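Local coordinates for metallo-beta-lactamase domain-containing protein (Enterococcus faecalis, PDB 2AZ4) that binds two zinc ions in a metallo-beta-lactamase fold and is probably a hydrolase, perhaps an RNA-binding exonuclease, at residues F34-E39 against K64-P69; Y299-S304 against P308-A313. One frame throughout, in Å; residues are numbered along the deposited sequence.

Contact 1. Residues F34-E39 against K64-P69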
loop_
_atom_site.group_PDB
_atom_site.type_symbol
_atom_site.label_atom_id
_atom_site.label_comp_id
_atom_site.label_asym_id
_atom_site.label_seq_id
_atom_site.Cartn_x
_atom_site.Cartn_y
_atom_site.Cartn_z
ATOM N N PHE A 34 -4.718 7.341 12.366
ATOM C CA PHE A 34 -4.475 6.391 11.269
ATOM C C PHE A 34 -4.997 7.020 9.982
ATOM O O PHE A 34 -5.992 7.733 10.009
ATOM C CB PHE A 34 -5.198 5.052 11.506
ATOM C CG PHE A 34 -6.663 5.199 11.873
ATOM C CD1 PHE A 34 -7.059 5.296 13.210
ATOM C CD2 PHE A 34 -7.645 5.248 10.879
ATOM C CE1 PHE A 34 -8.389 5.447 13.555
ATOM C CE2 PHE A 34 -8.998 5.382 11.221
ATOM C CZ PHE A 34 -9.368 5.492 12.547
ATOM N N ASP A 35 -4.323 6.809 8.853
ATOM C CA ASP A 35 -2.947 6.322 8.799
ATOM C C ASP A 35 -2.017 7.536 8.939
ATOM O O ASP A 35 -2.270 8.400 9.789
ATOM C CB ASP A 35 -2.730 5.550 7.483
ATOM C CG ASP A 35 -3.514 4.240 7.448
ATOM O OD1 ASP A 35 -3.542 3.539 8.493
ATOM O OD2 ASP A 35 -4.078 3.877 6.387
ATOM N N PHE A 36 -0.952 7.611 8.135
ATOM C CA PHE A 36 0.048 8.679 8.283
ATOM C C PHE A 36 0.849 8.950 6.985
ATOM O O PHE A 36 2.076 8.978 7.001
ATOM C CB PHE A 36 1.008 8.350 9.446
ATOM C CG PHE A 36 1.373 9.548 10.272
ATOM C CD1 PHE A 36 0.419 10.151 11.094
ATOM C CD2 PHE A 36 2.642 10.084 10.218
ATOM C CE1 PHE A 36 0.734 11.265 11.859
ATOM C CE2 PHE A 36 2.979 11.213 10.988
ATOM C CZ PHE A 36 2.024 11.806 11.800
ATOM N N GLY A 37 0.135 9.100 5.868
ATOM C CA GLY A 37 0.736 9.493 4.612
ATOM C C GLY A 37 0.425 10.949 4.373
ATOM O O GLY A 37 -0.139 11.624 5.241
ATOM N N THR A 38 0.812 11.445 3.213
ATOM C CA THR A 38 0.495 12.812 2.827
ATOM C C THR A 38 -0.511 12.751 1.705
ATOM O O THR A 38 -0.626 11.723 1.028
ATOM C CB THR A 38 1.762 13.616 2.360
ATOM O OG1 THR A 38 2.180 13.164 1.067
ATOM C CG2 THR A 38 2.902 13.448 3.340
ATOM N N GLU A 39 -1.256 13.837 1.504
ATOM C CA GLU A 39 -2.032 13.966 0.261
ATOM C C GLU A 39 -1.073 14.216 -0.897
ATOM O O GLU A 39 0.073 14.651 -0.675
ATOM C CB GLU A 39 -3.071 15.088 0.368
ATOM C CG GLU A 39 -4.126 14.831 1.447
ATOM C CD GLU A 39 -5.251 15.882 1.463
ATOM O OE1 GLU A 39 -5.374 16.637 0.475
ATOM O OE2 GLU A 39 -5.993 15.974 2.479
ATOM N N LYS A 64 -1.909 18.794 16.807
ATOM C CA LYS A 64 -1.319 19.264 18.050
ATOM C C LYS A 64 -0.588 18.122 18.708
ATOM O O LYS A 64 -1.158 17.042 18.875
ATOM C CB LYS A 64 -2.401 19.827 18.980
ATOM C CG LYS A 64 -1.874 20.300 20.329
ATOM C CD LYS A 64 -3.035 20.656 21.260
ATOM C CE LYS A 64 -2.594 20.668 22.720
ATOM N NZ LYS A 64 -2.141 19.322 23.205
ATOM N N ASP A 65 0.666 18.375 19.093
ATOM C CA ASP A 65 1.480 17.443 19.884
ATOM C C ASP A 65 1.509 16.021 19.312
ATOM O O ASP A 65 1.271 15.043 20.016
ATOM C CB ASP A 65 1.024 17.438 21.347
ATOM C CG ASP A 65 1.451 18.695 22.103
ATOM O OD1 ASP A 65 2.630 19.129 21.988
ATOM O OD2 ASP A 65 0.604 19.256 22.832
ATOM N N LEU A 66 1.777 15.934 18.017
ATOM C CA LEU A 66 1.924 14.673 17.320
ATOM C C LEU A 66 3.191 14.666 16.457
ATOM O O LEU A 66 3.890 13.649 16.382
ATOM C CB LEU A 66 0.663 14.360 16.491
ATOM C CG LEU A 66 0.474 12.896 16.041
ATOM C CD1 LEU A 66 0.167 11.941 17.182
ATOM C CD2 LEU A 66 -0.575 12.741 14.942
ATOM N N TYR A 67 3.511 15.786 15.816
ATOM C CA TYR A 67 4.707 15.805 14.970
ATOM C C TYR A 67 5.951 15.910 15.852
ATOM O O TYR A 67 5.874 16.426 16.962
ATOM C CB TYR A 67 4.675 16.927 13.929
ATOM C CG TYR A 67 3.568 16.806 12.905
ATOM C CD1 TYR A 67 3.475 15.683 12.062
ATOM C CD2 TYR A 67 2.623 17.810 12.763
ATOM C CE1 TYR A 67 2.459 15.584 11.129
ATOM C CE2 TYR A 67 1.594 17.712 11.822
ATOM C CZ TYR A 67 1.523 16.608 11.014
ATOM O OH TYR A 67 0.523 16.519 10.068
ATOM N N ASP A 68 7.070 15.371 15.369
ATOM C CA ASP A 68 8.349 15.383 16.090
ATOM C C ASP A 68 8.632 16.835 16.471
ATOM O O ASP A 68 8.769 17.664 15.595
ATOM C CB ASP A 68 9.428 14.820 15.150
ATOM C CG ASP A 68 10.834 14.715 15.792
ATOM O OD1 ASP A 68 11.062 15.213 16.913
ATOM O OD2 ASP A 68 11.719 14.111 15.134
ATOM N N PRO A 69 8.707 17.152 17.776
ATOM C CA PRO A 69 8.946 18.546 18.186
ATOM C C PRO A 69 10.203 19.180 17.588
ATOM O O PRO A 69 10.232 20.396 17.377
ATOM C CB PRO A 69 9.136 18.445 19.704
ATOM C CG PRO A 69 9.310 17.020 19.997
ATOM C CD PRO A 69 8.592 16.262 18.940
#
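F36 meets L66 and Y67 through the far end of its ring, and the touch between the two loops is entirely apolar. From L66 comes one methyl: CD2 arrives at the edge of the phenyl ring, near its plane, 3.7 Å from CE1 of F36. F36 and L66 reach for each other head-on from their two loops, and the first bond of the L66 side chain points toward the other loop. From Y67 come two ring carbons, CE1 lying 3.9 Å from CZ of F36. The side chains of F36 and Y67 meet at a slant, CZ of F36 also being 4.1 Å from CD1 of Y67. With chi1 at -64°, the Y67 ring stands beside its own backbone N, a setting from which it reaches F36, while its hydroxyl continues past to bond with the carbonyl oxygen of P61.

Polar work is done on the flanks. T38 OG1 gives a hydrogen bond to E39 O, 3.1 Å away and from above the carbonyl plane. D35, which follows a cis peptide bond, hydrogen-bonds through OD2 to ND1 of H97, a zinc ligand, and thus belongs to the second shell of the metal site.

All three touching residues are buried, yet the backbones stay well apart, with the nearest CA atoms, those of F36 and Y67, separated by 10.8 Å. Since only carbon atoms meet, the chemistry implies a nondirectional hydrophobic join between the loop after strand 30-34, whose F36 side chain lies about 7 Å from that of H97, and the loop leading towards strand 85-89.

Contact 2. Residues Y299-S304 against P308-A313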
loop_
_atom_site.group_PDB
_atom_site.type_symbol
_atom_site.label_atom_id
_atom_site.label_comp_id
_atom_site.label_asym_id
_atom_site.label_seq_id
_atom_site.Cartn_x
_atom_site.Cartn_y
_atom_site.Cartn_z
ATOM N N TYR A 299 18.927 -14.891 -8.000
ATOM C CA TYR A 299 18.891 -13.442 -8.051
ATOM C C TYR A 299 20.081 -12.887 -8.801
ATOM O O TYR A 299 21.055 -13.580 -9.005
ATOM C CB TYR A 299 18.897 -12.860 -6.633
ATOM C CG TYR A 299 20.162 -13.205 -5.863
ATOM C CD1 TYR A 299 21.276 -12.352 -5.868
ATOM C CD2 TYR A 299 20.246 -14.391 -5.132
ATOM C CE1 TYR A 299 22.422 -12.680 -5.154
ATOM C CE2 TYR A 299 21.382 -14.734 -4.441
ATOM C CZ TYR A 299 22.457 -13.863 -4.423
ATOM O OH TYR A 299 23.591 -14.225 -3.723
ATOM N N TYR A 300 19.979 -11.620 -9.183
ATOM C CA TYR A 300 21.101 -10.864 -9.731
ATOM C C TYR A 300 21.144 -9.511 -9.032
ATOM O O TYR A 300 20.119 -9.006 -8.536
ATOM C CB TYR A 300 21.009 -10.713 -11.256
ATOM C CG TYR A 300 19.985 -9.720 -11.710
ATOM C CD1 TYR A 300 20.368 -8.476 -12.208
ATOM C CD2 TYR A 300 18.614 -10.016 -11.616
ATOM C CE1 TYR A 300 19.412 -7.561 -12.627
ATOM C CE2 TYR A 300 17.655 -9.108 -12.020
ATOM C CZ TYR A 300 18.056 -7.885 -12.511
ATOM O OH TYR A 300 17.109 -6.973 -12.896
ATOM N N TYR A 301 22.344 -8.954 -8.960
ATOM C CA TYR A 301 22.545 -7.617 -8.426
ATOM C C TYR A 301 22.388 -6.564 -9.497
ATOM O O TYR A 301 23.015 -6.638 -10.557
ATOM C CB TYR A 301 23.930 -7.504 -7.817
ATOM C CG TYR A 301 24.032 -8.183 -6.488
ATOM C CD1 TYR A 301 23.443 -7.607 -5.353
ATOM C CD2 TYR A 301 24.744 -9.367 -6.343
ATOM C CE1 TYR A 301 23.534 -8.214 -4.112
ATOM C CE2 TYR A 301 24.853 -9.990 -5.092
ATOM C CZ TYR A 301 24.233 -9.383 -3.984
ATOM O OH TYR A 301 24.307 -9.965 -2.754
ATOM N N ALA A 302 21.547 -5.574 -9.213
ATOM C CA ALA A 302 21.435 -4.400 -10.068
ATOM C C ALA A 302 22.178 -3.222 -9.422
ATOM O O ALA A 302 22.103 -2.091 -9.892
ATOM C CB ALA A 302 19.975 -4.066 -10.300
ATOM N N GLU A 303 22.897 -3.499 -8.339
ATOM C CA GLU A 303 23.653 -2.484 -7.614
ATOM C C GLU A 303 24.983 -3.100 -7.174
ATOM O O GLU A 303 25.152 -4.316 -7.208
ATOM C CB GLU A 303 22.841 -1.973 -6.410
ATOM C CG GLU A 303 21.544 -1.208 -6.822
ATOM C CD GLU A 303 20.501 -1.003 -5.697
ATOM O OE1 GLU A 303 20.827 -1.130 -4.493
ATOM O OE2 GLU A 303 19.326 -0.694 -6.055
ATOM N N SER A 304 25.929 -2.258 -6.774
ATOM C CA SER A 304 27.205 -2.735 -6.262
ATOM C C SER A 304 27.125 -3.207 -4.797
ATOM O O SER A 304 26.227 -2.833 -4.049
ATOM C CB SER A 304 28.306 -1.689 -6.480
ATOM O OG SER A 304 28.511 -1.486 -7.879
ATOM N N PRO A 308 24.335 -9.492 2.718
ATOM C CA PRO A 308 24.898 -10.635 3.467
ATOM C C PRO A 308 23.969 -11.856 3.607
ATOM O O PRO A 308 24.451 -12.992 3.631
ATOM C CB PRO A 308 25.276 -10.040 4.831
ATOM C CG PRO A 308 24.694 -8.645 4.886
ATOM C CD PRO A 308 24.332 -8.227 3.490
ATOM N N GLU A 309 22.661 -11.613 3.660
ATOM C CA GLU A 309 21.653 -12.641 3.932
ATOM C C GLU A 309 21.530 -13.646 2.807
ATOM O O GLU A 309 21.158 -14.786 3.026
ATOM C CB GLU A 309 20.288 -11.983 4.133
ATOM C CG GLU A 309 20.100 -11.314 5.487
ATOM C CD GLU A 309 20.956 -10.063 5.663
ATOM O OE1 GLU A 309 21.190 -9.355 4.654
ATOM O OE2 GLU A 309 21.401 -9.798 6.813
ATOM N N LEU A 310 21.883 -13.209 1.606
ATOM C CA LEU A 310 21.691 -13.994 0.404
ATOM C C LEU A 310 22.791 -15.031 0.295
ATOM O O LEU A 310 23.924 -14.789 0.703
ATOM C CB LEU A 310 21.658 -13.069 -0.815
ATOM C CG LEU A 310 20.434 -12.150 -0.928
ATOM C CD1 LEU A 310 20.560 -11.301 -2.156
ATOM C CD2 LEU A 310 19.125 -13.006 -1.019
ATOM N N ASN A 311 22.424 -16.199 -0.201
ATOM C CA ASN A 311 23.360 -17.255 -0.547
ATOM C C ASN A 311 24.107 -16.879 -1.827
ATOM O O ASN A 311 23.490 -16.785 -2.904
ATOM C CB ASN A 311 22.583 -18.564 -0.751
ATOM C CG ASN A 311 23.486 -19.764 -1.051
ATOM O OD1 ASN A 311 24.660 -19.614 -1.349
ATOM N ND2 ASN A 311 22.918 -20.961 -0.980
ATOM N N PRO A 312 25.442 -16.682 -1.729
ATOM C CA PRO A 312 26.258 -16.322 -2.899
ATOM C C PRO A 312 26.117 -17.303 -4.061
ATOM O O PRO A 312 26.228 -16.903 -5.220
ATOM C CB PRO A 312 27.686 -16.351 -2.358
ATOM C CG PRO A 312 27.546 -16.076 -0.891
ATOM C CD PRO A 312 26.253 -16.763 -0.495
ATOM N N ALA A 313 25.855 -18.567 -3.761
ATOM C CA ALA A 313 25.721 -19.595 -4.800
ATOM C C ALA A 313 24.434 -19.499 -5.620
ATOM O O ALA A 313 24.264 -20.205 -6.617
ATOM C CB ALA A 313 25.843 -20.964 -4.182
#
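The Y299 ring carries a methyl on one face and a carbonyl oxygen at its edge. L310 CD1 sits over the ring centre, 3.8 Å from the centroid and 12° off the normal, a CH-pi contact with the methyl set squarely above the phenol. In the ring plane, N311 O lies at the hydroxyl end, and CE2 of Y301 also comes up to the edge. The two side chains run antiparallel past one another, so that L310 CB is 3.8 Å from Y299 CZ. Y299 holds its CG between its backbone N and carbonyl carbon (chi1 63°), the setting from which the ring reaches the 308-313 loop.

At its tip Y299 turns polar. Its OH donates to N311 O over 2.7 Å, coming from well above the carbonyl plane, with a C=O...O angle of 108°. Y299 lies on strand 298-300, an outermost strand of the six-stranded parallel sheet, and the bond ties that strand to the loop that returns towards helix 318-323. Its other neighbours include A283 and A286 of helix 283-293.

N311 bends the loop into an Asx turn: its OD1 accepts from the backbone N of A313 at 2.9 Å, where a short 3-10 segment begins at P312. Y301 adds a lighter touch, its OH 4.0 Å from L310 CD1, while the same hydroxyl is hydrogen-bonded to the backbone N of I307, in the short link between the two segments.

Overall arrangement
Contact 1 is fully buried, with the F36 side chain about 12 Å from a zinc ion, whereas contact 2 is only partly buried, far from the metals, at the margin of the parallel sheet. They share no helix or strand: residues 34-39 and 64-69 belong to loops around strands 30-34 and 85-89, neighbours in one mixed sheet, while 299-304 and 308-313 join the end of strand 298-300 to the loop that follows it. The chemistry differs accordingly. In contact 1 carbon meets carbon across distant backbones; contact 2 combines a CH-pi face with a directional hydrogen bond to a backbone carbonyl. Their centres are 36 Å apart and they do not touch.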